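Local coordinates for multicopper oxidase (Pseudomonas thermotolerans, PDB 6VOW), which probably couples the one-electron oxidation of phenolic or related substrates to the reduction of dioxygen to water, as in other laccase-like multicopper oxidases, at residues C73-W78 against P310-A315; F163-S168 against E212-Q217; A241-L246 against E252-G257; P317-A322 against K398-D403. All coordinates share one frame; numbering follows the deposited sequence.

Interaction 1 (C73-W78 against P310-A315); sequences CRQGDW and PANPVA
Gln75 and Asn312 bring their side-chain amides together almost at right angles, the two planes 80° apart. NE2 of Gln75 does the touching: it lies 3.2 Å from OD1 of Asn312, and 3.8 Å from CD of Pro313, whose ring comes at it from the opposite direction. The reach depends on a fully extended Gln75 chain, with CG anti to the backbone N (chi1 -179°) and the chain still straight at chi2. Gln75 sits at a corner of the type II beta turn from Arg74 to Asp77, from where its side chain heads for the loop 310-315. Both amides are buried and have firm partners elsewhere. NE2 of Gln75 bonds to the carbonyl O of Glu128 and its OE1 takes the backbone N-H of Arg158, while ND2 of Asn312 bonds to the carbonyl O of Ala130; these bonds fix how each amide is turned. The contact thus lies where a turn following strand 71-74, at the edge of a sheet of the first cupredoxin domain, meets the linker between strands 288-296 and 323-329, with Asn312 also packed on His249 and Pro250 of strand 249-255.

Interaction 2 (F163-S168 against E212-Q217); sequences FRHELS and ELPAGQ
His165 lays one face of its imidazole over Pro214, whose CG stands 3.8 Å from the ring centroid and only 11° off the normal, a CH-pi contact. The pair joins the two sheets of a cupredoxin-like beta sandwich: strand 165-174 belongs to one, strand 210-214 is an outer strand of the other. At its edge the same ring donates from NE2 to OE1 of Gln217, 2.9 Å away. The acceptor is tilted 20° from the ring plane, yet the N-H arrives in the carbonyl plane of the amide, on a lone pair of OE1. Gln217 can offer that oxygen because its chain bends at chi2 (91°) and crosses the His165 side chain at about a right angle, at the close of the type II turn from Pro214. With proline over a face and an amide at NE2, these two contacts would limit how far the imidazole can tilt or turn. Were His165 an alanine, OE1 of Gln217 would probably lose this donor and a gap would open over the Pro214 ring. Leu213 and Leu167 extend the contact into apolar packing, and Leu167 also rests on Leu221 of strand 218-225 while Leu213 reaches Leu293 of strand 288-296. Between the two leucines the touching atoms are the CD2 methyls, 3.7 Å apart.

Interaction 3 (A241-L246 against E252-G257); sequences ARLYAL and EPRPLG
With chi1 at -89° and chi2 at 61°, Tyr244 turns its ring back over Pro253, although the side chain sets out away from that strand. CG of Pro253 stands over the middle of the ring, 3.7 Å from its centroid, as a CH-pi contact, while CB of Pro253 lies over the same face near CE1. The phenol OH bonds outside the pair, to the carbonyl O of Pro306, and Phe163 meets the ring edge-to-face. Replacing Tyr244 by a leucine is likely to leave the Pro306 carbonyl without its phenol donor and the Pro253 ring without its aromatic cover. The backbones form the antiparallel beta hairpin of strands 240-246 and 249-255, the latter an edge strand of its sheet. Leu243 and Arg254 are a hydrogen-bonded pair: N of Leu243 reaches O of Arg254 at 2.6 Å, nearly along the C=O axis, and N of Arg254 returns to O of Leu243 at 3.2 Å. Pro253 and Pro255 have no N-H to give, but their alpha hydrogens point at Leu243 O and Ala241 O. Beyond Pro255, N of Leu256 resumes the pairing in a straight 2.7 Å bond to O of Ala241, met from above the carbonyl plane. Leu243 and Arg254 share one face of the sheet; there NH2 of Arg254 runs past CD1 of Leu243, 4.1 Å away, and near CD1 of Leu246.

Interaction 4 (P317-A322 against K398-D403); sequences PDLSIA and KVLSSD
This contact belongs to the third cupredoxin domain, where the end of the linker that leads into strand 323-329 lies against strand 397-402. Leu319 and Leu400 meet tip to tip: CD1 of Leu319 comes to 3.7 Å from CD2 of Leu400, and CD2 of Leu319 is 3.9 Å from that same CD2 of Leu400. Leu319 places CG beside its backbone N (chi1 -59°), which aims both methyls at the strand, and it also packs on Ile377 and Ala426. Farther back along the linker, CG of Pro317 lies 4.3 Å from CB of Lys398, with Phe411 bordering both residues. The long Lys398 chain runs on past the proline in extended form, and its NZ forms a salt bridge with Glu316. A classic beta bulge sets Leu400 and Ser401 together opposite Arg424 of strand 422-428. The turn that carries Leu319 is held by Asp318, whose OD1 receives two donors: OG of Ser320 at 2.6 Å, on the syn lone pair, and N of Ile321 at 3.2 Å, from above the carboxylate plane. The latter bond makes an Asx motif. What passes between the segments themselves is thus apolar, methyl against methyl and ring against methylene; such contact depends on fit more than direction, and the polar bonds lie to the sides, at Asp318 within its own turn and between Lys398 and Glu316.

Interaction 3 lies within the six-stranded sheet of the middle domain, which interaction 2 reaches through strand 165-174; their centres are about 16 Å apart, and they touch where Phe163 packs on Tyr244. Both come, in the order 2 then 3, within the long chain span whose ends interaction 1 brings together, between the first domain and the linker after strand 288-296. Interaction 4 follows directly: its segment 317-322 continues that linker almost at once, though the two centres are about 22 Å apart. Interactions 2 and 4 are the most distant, about 36 Å between centres. The linker therefore touches the first domain and then the third, joining the three cupredoxin-like domains; the copper ligands come from the first and third.

Interaction 1 (C73-W78 against P310-A315)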
loop_
_atom_site.group_PDB
_atom_site.type_symbol
_atom_site.label_atom_id
_atom_site.label_comp_id
_atom_site.label_asym_id
_atom_site.label_seq_id
_atom_site.Cartn_x
_atom_site.Cartn_y
_atom_site.Cartn_z
ATOM N N CYS A 73 2.263 -13.517 7.818
ATOM C CA CYS A 73 1.712 -14.791 7.457
ATOM C C CYS A 73 2.690 -15.485 6.511
ATOM O O CYS A 73 3.825 -15.010 6.278
ATOM C CB CYS A 73 0.342 -14.643 6.796
ATOM S SG CYS A 73 -0.747 -16.191 6.812
ATOM N N ARG A 74 2.312 -16.656 6.011
ATOM C CA ARG A 74 3.206 -17.447 5.157
ATOM C C ARG A 74 2.315 -17.800 4.075
ATOM O O ARG A 74 1.114 -17.988 4.348
ATOM C CB ARG A 74 3.691 -18.693 5.943
ATOM C CG ARG A 74 4.202 -19.895 5.159
ATOM C CD ARG A 74 5.703 -19.941 5.177
ATOM N NE ARG A 74 6.201 -19.819 6.544
ATOM C CZ ARG A 74 7.431 -19.426 6.870
ATOM N NH1 ARG A 74 8.321 -19.082 5.938
ATOM N NH2 ARG A 74 7.783 -19.350 8.147
ATOM N N GLN A 75 2.844 -17.792 2.854
ATOM C CA GLN A 75 2.065 -18.053 1.679
ATOM C C GLN A 75 1.469 -19.426 1.711
ATOM O O GLN A 75 2.183 -20.373 1.950
ATOM C CB GLN A 75 2.987 -17.941 0.467
ATOM C CG GLN A 75 2.348 -18.154 -0.881
ATOM C CD GLN A 75 3.359 -17.975 -1.957
ATOM O OE1 GLN A 75 4.547 -18.166 -1.731
ATOM N NE2 GLN A 75 2.912 -17.587 -3.133
ATOM N N GLY A 76 0.167 -19.514 1.451
ATOM C CA GLY A 76 -0.583 -20.780 1.476
ATOM C C GLY A 76 -1.281 -20.952 2.805
ATOM O O GLY A 76 -2.192 -21.720 2.925
ATOM N N ASP A 77 -0.892 -20.189 3.802
ATOM C CA ASP A 77 -1.507 -20.347 5.116
ATOM C C ASP A 77 -2.681 -19.393 5.346
ATOM O O ASP A 77 -2.949 -18.512 4.511
ATOM C CB ASP A 77 -0.467 -20.135 6.198
ATOM C CG ASP A 77 0.674 -21.099 6.121
ATOM O OD1 ASP A 77 0.613 -22.065 5.335
ATOM O OD2 ASP A 77 1.590 -20.886 6.928
ATOM N N TRP A 78 -3.397 -19.620 6.455
ATOM C CA TRP A 78 -4.566 -18.815 6.899
ATOM C C TRP A 78 -4.079 -17.788 7.799
ATOM O O TRP A 78 -3.250 -18.082 8.668
ATOM C CB TRP A 78 -5.646 -19.597 7.658
ATOM C CG TRP A 78 -6.454 -20.519 6.822
ATOM C CD1 TRP A 78 -6.172 -21.807 6.598
ATOM C CD2 TRP A 78 -7.667 -20.262 6.133
ATOM N NE1 TRP A 78 -7.077 -22.367 5.771
ATOM C CE2 TRP A 78 -8.037 -21.451 5.493
ATOM C CE3 TRP A 78 -8.477 -19.147 5.974
ATOM C CZ2 TRP A 78 -9.179 -21.555 4.708
ATOM C CZ3 TRP A 78 -9.580 -19.249 5.221
ATOM C CH2 TRP A 78 -9.938 -20.434 4.590
ATOM N N PRO A 310 9.864 -16.266 -6.807
ATOM C CA PRO A 310 8.860 -16.941 -7.628
ATOM C C PRO A 310 7.557 -16.149 -7.745
ATOM O O PRO A 310 7.049 -15.564 -6.778
ATOM C CB PRO A 310 8.594 -18.212 -6.882
ATOM C CG PRO A 310 9.273 -18.088 -5.520
ATOM C CD PRO A 310 10.220 -17.001 -5.554
ATOM N N ALA A 311 7.002 -16.149 -8.945
ATOM C CA ALA A 311 5.757 -15.454 -9.201
ATOM C C ALA A 311 4.691 -15.952 -8.236
ATOM O O ALA A 311 4.560 -17.110 -7.967
ATOM C CB ALA A 311 5.319 -15.656 -10.642
ATOM N N ASN A 312 3.952 -15.036 -7.663
ATOM C CA ASN A 312 2.654 -15.383 -7.050
ATOM C C ASN A 312 1.647 -16.019 -8.045
ATOM O O ASN A 312 1.740 -15.754 -9.242
ATOM C CB ASN A 312 2.167 -14.118 -6.410
ATOM C CG ASN A 312 2.972 -13.832 -5.207
ATOM O OD1 ASN A 312 3.329 -14.763 -4.508
ATOM N ND2 ASN A 312 3.339 -12.588 -4.979
ATOM N N PRO A 313 0.730 -16.874 -7.562
ATOM C CA PRO A 313 -0.242 -17.561 -8.392
ATOM C C PRO A 313 -1.420 -16.669 -8.833
ATOM O O PRO A 313 -2.561 -16.876 -8.412
ATOM C CB PRO A 313 -0.759 -18.691 -7.460
ATOM C CG PRO A 313 -0.691 -18.063 -6.111
ATOM C CD PRO A 313 0.624 -17.330 -6.139
ATOM N N VAL A 314 -1.130 -15.720 -9.706
ATOM C CA VAL A 314 -2.100 -14.764 -10.196
ATOM C C VAL A 314 -2.498 -15.204 -11.589
ATOM O O VAL A 314 -1.733 -15.747 -12.335
ATOM C CB VAL A 314 -1.465 -13.386 -10.276
ATOM C CG1 VAL A 314 -2.528 -12.330 -10.438
ATOM C CG2 VAL A 314 -0.629 -13.095 -9.067
ATOM N N ALA A 315 -3.735 -14.940 -11.939
ATOM C CA ALA A 315 -4.293 -15.419 -13.183
ATOM C C ALA A 315 -3.748 -14.572 -14.345
ATOM O O ALA A 315 -4.001 -13.388 -14.416
ATOM C CB ALA A 315 -5.834 -15.374 -13.091
#

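Interaction 2 (F163-S168 against E212-Q217)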
loop_
_atom_site.group_PDB
_atom_site.type_symbol
_atom_site.label_atom_id
_atom_site.label_comp_id
_atom_site.label_asym_id
_atom_site.label_seq_id
_atom_site.Cartn_x
_atom_site.Cartn_y
_atom_site.Cartn_z
ATOM N N PHE A 163 17.000 -14.686 0.817
ATOM C CA PHE A 163 17.423 -13.545 1.650
ATOM C C PHE A 163 17.772 -13.945 3.044
ATOM O O PHE A 163 16.988 -14.554 3.734
ATOM C CB PHE A 163 16.399 -12.429 1.664
ATOM C CG PHE A 163 16.307 -11.679 0.378
ATOM C CD1 PHE A 163 17.210 -10.699 0.063
ATOM C CD2 PHE A 163 15.273 -11.946 -0.530
ATOM C CE1 PHE A 163 17.131 -10.008 -1.119
ATOM C CE2 PHE A 163 15.205 -11.221 -1.682
ATOM C CZ PHE A 163 16.123 -10.210 -1.939
ATOM N N ARG A 164 18.941 -13.502 3.473
ATOM C CA ARG A 164 19.431 -13.758 4.829
ATOM C C ARG A 164 18.913 -12.729 5.833
ATOM O O ARG A 164 18.919 -12.970 7.017
ATOM C CB ARG A 164 20.987 -13.797 4.870
ATOM C CG ARG A 164 21.601 -14.552 3.722
ATOM C CD ARG A 164 22.770 -15.437 4.126
ATOM N NE ARG A 164 22.609 -16.771 3.530
ATOM C CZ ARG A 164 21.966 -17.817 4.081
ATOM N NH1 ARG A 164 21.419 -17.744 5.307
ATOM N NH2 ARG A 164 21.877 -18.962 3.388
ATOM N N HIS A 165 18.539 -11.559 5.376
ATOM C CA HIS A 165 18.231 -10.432 6.242
ATOM C C HIS A 165 17.153 -9.669 5.535
ATOM O O HIS A 165 17.073 -9.657 4.309
ATOM C CB HIS A 165 19.423 -9.497 6.431
ATOM C CG HIS A 165 20.581 -10.193 7.022
ATOM N ND1 HIS A 165 20.740 -10.363 8.384
ATOM C CD2 HIS A 165 21.539 -10.931 6.424
ATOM C CE1 HIS A 165 21.833 -11.076 8.595
ATOM N NE2 HIS A 165 22.327 -11.449 7.422
ATOM N N GLU A 166 16.327 -9.063 6.347
ATOM C CA GLU A 166 15.254 -8.211 5.855
ATOM C C GLU A 166 15.015 -7.176 6.857
ATOM O O GLU A 166 15.365 -7.349 7.996
ATOM C CB GLU A 166 13.965 -9.009 5.554
ATOM C CG GLU A 166 13.249 -9.626 6.736
ATOM C CD GLU A 166 11.798 -9.928 6.429
ATOM O OE1 GLU A 166 11.514 -10.891 5.670
ATOM O OE2 GLU A 166 10.970 -9.139 6.922
ATOM N N LEU A 167 14.402 -6.101 6.416
ATOM C CA LEU A 167 14.088 -4.987 7.261
ATOM C C LEU A 167 12.827 -4.362 6.697
ATOM O O LEU A 167 12.758 -4.105 5.503
ATOM C CB LEU A 167 15.202 -3.973 7.128
ATOM C CG LEU A 167 15.143 -2.809 8.070
ATOM C CD1 LEU A 167 15.251 -3.280 9.526
ATOM C CD2 LEU A 167 16.296 -1.905 7.715
ATOM N N SER A 168 11.862 -4.131 7.558
ATOM C CA SER A 168 10.638 -3.471 7.196
ATOM C C SER A 168 10.721 -1.967 7.457
ATOM O O SER A 168 11.094 -1.543 8.559
ATOM C CB SER A 168 9.473 -4.019 8.003
ATOM O OG SER A 168 9.231 -5.365 7.652
ATOM N N GLU A 212 20.531 0.034 11.421
ATOM C CA GLU A 212 21.730 -0.766 11.321
ATOM C C GLU A 212 21.468 -2.004 10.455
ATOM O O GLU A 212 20.413 -2.654 10.558
ATOM C CB GLU A 212 22.301 -1.092 12.729
ATOM C CG GLU A 212 23.007 0.128 13.380
ATOM C CD GLU A 212 23.629 -0.125 14.770
ATOM O OE1 GLU A 212 23.856 -1.303 15.132
ATOM O OE2 GLU A 212 23.920 0.861 15.510
ATOM N N LEU A 213 22.419 -2.287 9.564
ATOM C CA LEU A 213 22.410 -3.433 8.677
ATOM C C LEU A 213 23.833 -4.072 8.652
ATOM O O LEU A 213 24.825 -3.330 8.721
ATOM C CB LEU A 213 22.041 -2.978 7.258
ATOM C CG LEU A 213 20.685 -2.399 6.985
ATOM C CD1 LEU A 213 20.653 -1.894 5.587
ATOM C CD2 LEU A 213 19.614 -3.478 7.159
ATOM N N PRO A 214 23.937 -5.427 8.508
ATOM C CA PRO A 214 25.248 -6.108 8.485
ATOM C C PRO A 214 26.054 -5.958 7.189
ATOM O O PRO A 214 25.514 -6.204 6.087
ATOM C CB PRO A 214 24.890 -7.576 8.705
ATOM C CG PRO A 214 23.492 -7.724 8.285
ATOM C CD PRO A 214 22.819 -6.390 8.467
ATOM N N ALA A 215 27.334 -5.585 7.334
ATOM C CA ALA A 215 28.195 -5.278 6.175
ATOM C C ALA A 215 28.385 -6.439 5.239
ATOM O O ALA A 215 28.413 -7.550 5.634
ATOM C CB ALA A 215 29.557 -4.796 6.610
ATOM N N GLY A 216 28.505 -6.152 3.972
ATOM C CA GLY A 216 28.741 -7.138 3.026
ATOM C C GLY A 216 27.472 -7.874 2.683
ATOM O O GLY A 216 27.407 -8.453 1.602
ATOM N N GLN A 217 26.436 -7.830 3.520
ATOM C CA GLN A 217 25.308 -8.771 3.314
ATOM C C GLN A 217 24.293 -8.202 2.286
ATOM O O GLN A 217 24.259 -6.979 2.071
ATOM C CB GLN A 217 24.699 -9.070 4.686
ATOM C CG GLN A 217 24.213 -10.497 4.905
ATOM C CD GLN A 217 25.215 -11.418 5.481
ATOM O OE1 GLN A 217 24.956 -12.123 6.478
ATOM N NE2 GLN A 217 26.370 -11.441 4.874
#

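Interaction 3 (A241-L246 against E252-G257)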
loop_
_atom_site.group_PDB
_atom_site.type_symbol
_atom_site.label_atom_id
_atom_site.label_comp_id
_atom_site.label_asym_id
_atom_site.label_seq_id
_atom_site.Cartn_x
_atom_site.Cartn_y
_atom_site.Cartn_z
ATOM N N ALA A 241 21.481 -1.320 -5.356
ATOM C CA ALA A 241 20.142 -1.666 -4.898
ATOM C C ALA A 241 19.342 -2.203 -6.074
ATOM O O ALA A 241 19.439 -1.701 -7.192
ATOM C CB ALA A 241 19.472 -0.459 -4.218
ATOM N N ARG A 242 18.642 -3.297 -5.831
ATOM C CA ARG A 242 17.871 -3.960 -6.876
ATOM C C ARG A 242 16.450 -4.155 -6.449
ATOM O O ARG A 242 16.170 -4.547 -5.376
ATOM C CB ARG A 242 18.488 -5.316 -7.186
ATOM C CG ARG A 242 19.784 -5.151 -7.912
ATOM C CD ARG A 242 20.512 -6.457 -8.038
ATOM N NE ARG A 242 21.371 -6.418 -9.203
ATOM C CZ ARG A 242 21.191 -7.109 -10.347
ATOM N NH1 ARG A 242 20.153 -7.951 -10.527
ATOM N NH2 ARG A 242 22.071 -6.958 -11.348
ATOM N N LEU A 243 15.536 -3.850 -7.328
ATOM C CA LEU A 243 14.176 -4.084 -7.101
ATOM C C LEU A 243 13.916 -5.569 -7.342
ATOM O O LEU A 243 14.355 -6.102 -8.325
ATOM C CB LEU A 243 13.389 -3.211 -8.032
ATOM C CG LEU A 243 13.541 -1.713 -7.702
ATOM C CD1 LEU A 243 12.864 -0.896 -8.791
ATOM C CD2 LEU A 243 12.913 -1.404 -6.363
ATOM N N TYR A 244 13.232 -6.206 -6.406
ATOM C CA TYR A 244 12.837 -7.621 -6.560
ATOM C C TYR A 244 11.365 -7.852 -6.619
ATOM O O TYR A 244 10.904 -8.942 -7.071
ATOM C CB TYR A 244 13.362 -8.434 -5.419
ATOM C CG TYR A 244 14.744 -8.992 -5.642
ATOM C CD1 TYR A 244 15.813 -8.149 -5.852
ATOM C CD2 TYR A 244 14.953 -10.336 -5.722
ATOM C CE1 TYR A 244 17.096 -8.648 -6.066
ATOM C CE2 TYR A 244 16.197 -10.867 -5.937
ATOM C CZ TYR A 244 17.261 -10.030 -6.083
ATOM O OH TYR A 244 18.438 -10.591 -6.276
ATOM N N ALA A 245 10.612 -6.898 -6.100
ATOM C CA ALA A 245 9.163 -6.965 -6.167
ATOM C C ALA A 245 8.516 -5.630 -5.968
ATOM O O ALA A 245 8.997 -4.805 -5.182
ATOM C CB ALA A 245 8.636 -7.873 -5.084
ATOM N N LEU A 246 7.360 -5.491 -6.599
ATOM C CA LEU A 246 6.539 -4.243 -6.533
ATOM C C LEU A 246 5.095 -4.555 -6.182
ATOM O O LEU A 246 4.397 -5.379 -6.897
ATOM C CB LEU A 246 6.575 -3.513 -7.846
ATOM C CG LEU A 246 7.861 -3.432 -8.618
ATOM C CD1 LEU A 246 7.593 -2.861 -10.041
ATOM C CD2 LEU A 246 8.882 -2.632 -7.828
ATOM N N GLU A 252 11.412 -9.687 -12.445
ATOM C CA GLU A 252 12.808 -9.889 -12.805
ATOM C C GLU A 252 13.594 -8.787 -12.091
ATOM O O GLU A 252 13.351 -7.586 -12.311
ATOM C CB GLU A 252 13.052 -9.831 -14.319
ATOM C CG GLU A 252 14.506 -10.072 -14.746
ATOM C CD GLU A 252 15.010 -11.458 -14.336
ATOM O OE1 GLU A 252 14.241 -12.462 -14.347
ATOM O OE2 GLU A 252 16.195 -11.538 -13.962
ATOM N N PRO A 253 14.523 -9.179 -11.201
ATOM C CA PRO A 253 15.265 -8.151 -10.523
ATOM C C PRO A 253 15.980 -7.195 -11.473
ATOM O O PRO A 253 16.496 -7.645 -12.471
ATOM C CB PRO A 253 16.245 -8.921 -9.634
ATOM C CG PRO A 253 15.675 -10.246 -9.529
ATOM C CD PRO A 253 14.886 -10.519 -10.737
ATOM N N ARG A 254 16.039 -5.921 -11.078
ATOM C CA ARG A 254 16.437 -4.741 -11.895
ATOM C C ARG A 254 17.078 -3.780 -10.901
ATOM O O ARG A 254 16.542 -3.653 -9.740
ATOM C CB ARG A 254 15.137 -4.083 -12.342
ATOM C CG ARG A 254 15.101 -3.458 -13.675
ATOM C CD ARG A 254 13.637 -3.094 -14.043
ATOM N NE ARG A 254 12.836 -2.174 -13.180
ATOM C CZ ARG A 254 11.484 -2.230 -13.092
ATOM N NH1 ARG A 254 10.758 -3.162 -13.735
ATOM N NH2 ARG A 254 10.812 -1.368 -12.351
ATOM N N PRO A 255 18.177 -3.083 -11.293
ATOM C CA PRO A 255 18.712 -2.028 -10.393
ATOM C C PRO A 255 17.664 -0.996 -10.094
ATOM O O PRO A 255 16.805 -0.717 -10.949
ATOM C CB PRO A 255 19.865 -1.359 -11.211
ATOM C CG PRO A 255 20.273 -2.426 -12.203
ATOM C CD PRO A 255 19.009 -3.238 -12.514
ATOM N N LEU A 256 17.726 -0.453 -8.887
ATOM C CA LEU A 256 16.959 0.700 -8.516
ATOM C C LEU A 256 17.115 1.769 -9.589
ATOM O O LEU A 256 16.130 2.213 -10.139
ATOM C CB LEU A 256 17.409 1.267 -7.196
ATOM C CG LEU A 256 16.590 2.467 -6.774
ATOM C CD1 LEU A 256 15.090 2.250 -6.589
ATOM C CD2 LEU A 256 17.171 2.860 -5.457
ATOM N N GLY A 257 18.351 2.111 -9.920
ATOM C CA GLY A 257 18.646 3.306 -10.686
ATOM C C GLY A 257 18.389 4.552 -9.822
ATOM O O GLY A 257 18.529 4.548 -8.573
#

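Interaction 4 (P317-A322 against K398-D403)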
loop_
_atom_site.group_PDB
_atom_site.type_symbol
_atom_site.label_atom_id
_atom_site.label_comp_id
_atom_site.label_asym_id
_atom_site.label_seq_id
_atom_site.Cartn_x
_atom_site.Cartn_y
_atom_site.Cartn_z
ATOM N N PRO A 317 -3.462 -12.593 -17.362
ATOM C CA PRO A 317 -4.403 -12.121 -18.353
ATOM C C PRO A 317 -3.857 -12.571 -19.712
ATOM O O PRO A 317 -2.626 -12.625 -19.904
ATOM C CB PRO A 317 -4.440 -10.604 -18.131
ATOM C CG PRO A 317 -3.912 -10.444 -16.757
ATOM C CD PRO A 317 -2.840 -11.487 -16.650
ATOM N N ASP A 318 -4.803 -12.984 -20.570
ATOM C CA ASP A 318 -4.673 -13.446 -21.967
ATOM C C ASP A 318 -5.171 -12.234 -22.832
ATOM O O ASP A 318 -6.383 -12.037 -23.006
ATOM C CB ASP A 318 -5.527 -14.777 -22.181
ATOM C CG ASP A 318 -5.828 -15.077 -23.662
ATOM O OD1 ASP A 318 -5.440 -14.261 -24.524
ATOM O OD2 ASP A 318 -6.452 -16.141 -23.984
ATOM N N LEU A 319 -4.228 -11.442 -23.343
ATOM C CA LEU A 319 -4.555 -10.225 -24.107
ATOM C C LEU A 319 -5.411 -10.466 -25.325
ATOM O O LEU A 319 -6.290 -9.662 -25.606
ATOM C CB LEU A 319 -3.303 -9.433 -24.503
ATOM C CG LEU A 319 -2.431 -8.965 -23.325
ATOM C CD1 LEU A 319 -1.584 -7.762 -23.730
ATOM C CD2 LEU A 319 -3.255 -8.629 -22.083
ATOM N N SER A 320 -5.172 -11.562 -26.048
ATOM C CA SER A 320 -5.921 -11.822 -27.262
ATOM C C SER A 320 -7.417 -12.025 -26.951
ATOM O O SER A 320 -8.265 -11.722 -27.800
ATOM C CB SER A 320 -5.327 -13.021 -28.010
ATOM O OG SER A 320 -4.977 -14.073 -27.110
ATOM N N ILE A 321 -7.767 -12.512 -25.757
ATOM C CA ILE A 321 -9.200 -12.682 -25.446
ATOM C C ILE A 321 -9.824 -11.503 -24.627
ATOM O O ILE A 321 -11.064 -11.401 -24.464
ATOM C CB ILE A 321 -9.474 -14.107 -24.894
ATOM C CG1 ILE A 321 -10.543 -14.790 -25.764
ATOM C CG2 ILE A 321 -9.779 -14.126 -23.390
ATOM C CD1 ILE A 321 -11.868 -14.048 -25.924
ATOM N N ALA A 322 -8.983 -10.576 -24.172
ATOM C CA ALA A 322 -9.479 -9.502 -23.302
ATOM C C ALA A 322 -10.344 -8.432 -24.007
ATOM O O ALA A 322 -10.279 -8.199 -25.206
ATOM C CB ALA A 322 -8.348 -8.862 -22.511
ATOM N N LYS A 398 -2.143 -6.589 -14.197
ATOM C CA LYS A 398 -0.842 -6.549 -14.843
ATOM C C LYS A 398 -0.749 -5.292 -15.660
ATOM O O LYS A 398 -1.604 -5.022 -16.491
ATOM C CB LYS A 398 -0.708 -7.752 -15.798
ATOM C CG LYS A 398 0.679 -7.926 -16.369
ATOM C CD LYS A 398 0.843 -9.196 -17.123
ATOM C CE LYS A 398 2.295 -9.630 -17.089
ATOM N NZ LYS A 398 2.405 -10.928 -17.835
ATOM N N VAL A 399 0.283 -4.524 -15.444
ATOM C CA VAL A 399 0.480 -3.245 -16.116
ATOM C C VAL A 399 1.082 -3.511 -17.454
ATOM O O VAL A 399 2.161 -4.143 -17.566
ATOM C CB VAL A 399 1.459 -2.383 -15.326
ATOM C CG1 VAL A 399 1.626 -1.007 -15.963
ATOM C CG2 VAL A 399 0.957 -2.237 -13.916
ATOM N N LEU A 400 0.405 -3.032 -18.491
ATOM C CA LEU A 400 0.826 -3.449 -19.813
ATOM C C LEU A 400 1.767 -2.391 -20.378
ATOM O O LEU A 400 2.997 -2.643 -20.605
ATOM C CB LEU A 400 -0.386 -3.653 -20.699
ATOM C CG LEU A 400 -1.017 -4.988 -20.918
ATOM C CD1 LEU A 400 -1.159 -5.740 -19.608
ATOM C CD2 LEU A 400 -2.337 -4.813 -21.639
ATOM N N SER A 401 1.178 -1.204 -20.553
ATOM C CA SER A 401 1.809 -0.084 -21.282
ATOM C C SER A 401 1.392 1.253 -20.688
ATOM O O SER A 401 0.415 1.341 -19.911
ATOM C CB SER A 401 1.415 -0.127 -22.769
ATOM O OG SER A 401 0.010 -0.201 -22.941
ATOM N N SER A 402 2.143 2.287 -21.067
ATOM C CA SER A 402 1.728 3.666 -20.755
ATOM C C SER A 402 1.971 4.602 -21.915
ATOM O O SER A 402 2.754 4.288 -22.777
ATOM C CB SER A 402 2.434 4.158 -19.526
ATOM O OG SER A 402 2.018 5.459 -19.259
ATOM N N ASP A 403 1.258 5.722 -21.949
ATOM C CA ASP A 403 1.607 6.885 -22.800
ATOM C C ASP A 403 3.030 7.326 -22.579
ATOM O O ASP A 403 3.755 7.652 -23.507
ATOM C CB ASP A 403 0.812 8.117 -22.349
ATOM C CG ASP A 403 -0.470 8.329 -23.096
ATOM O OD1 ASP A 403 -0.584 7.831 -24.250
ATOM O OD2 ASP A 403 -1.347 9.051 -22.511
#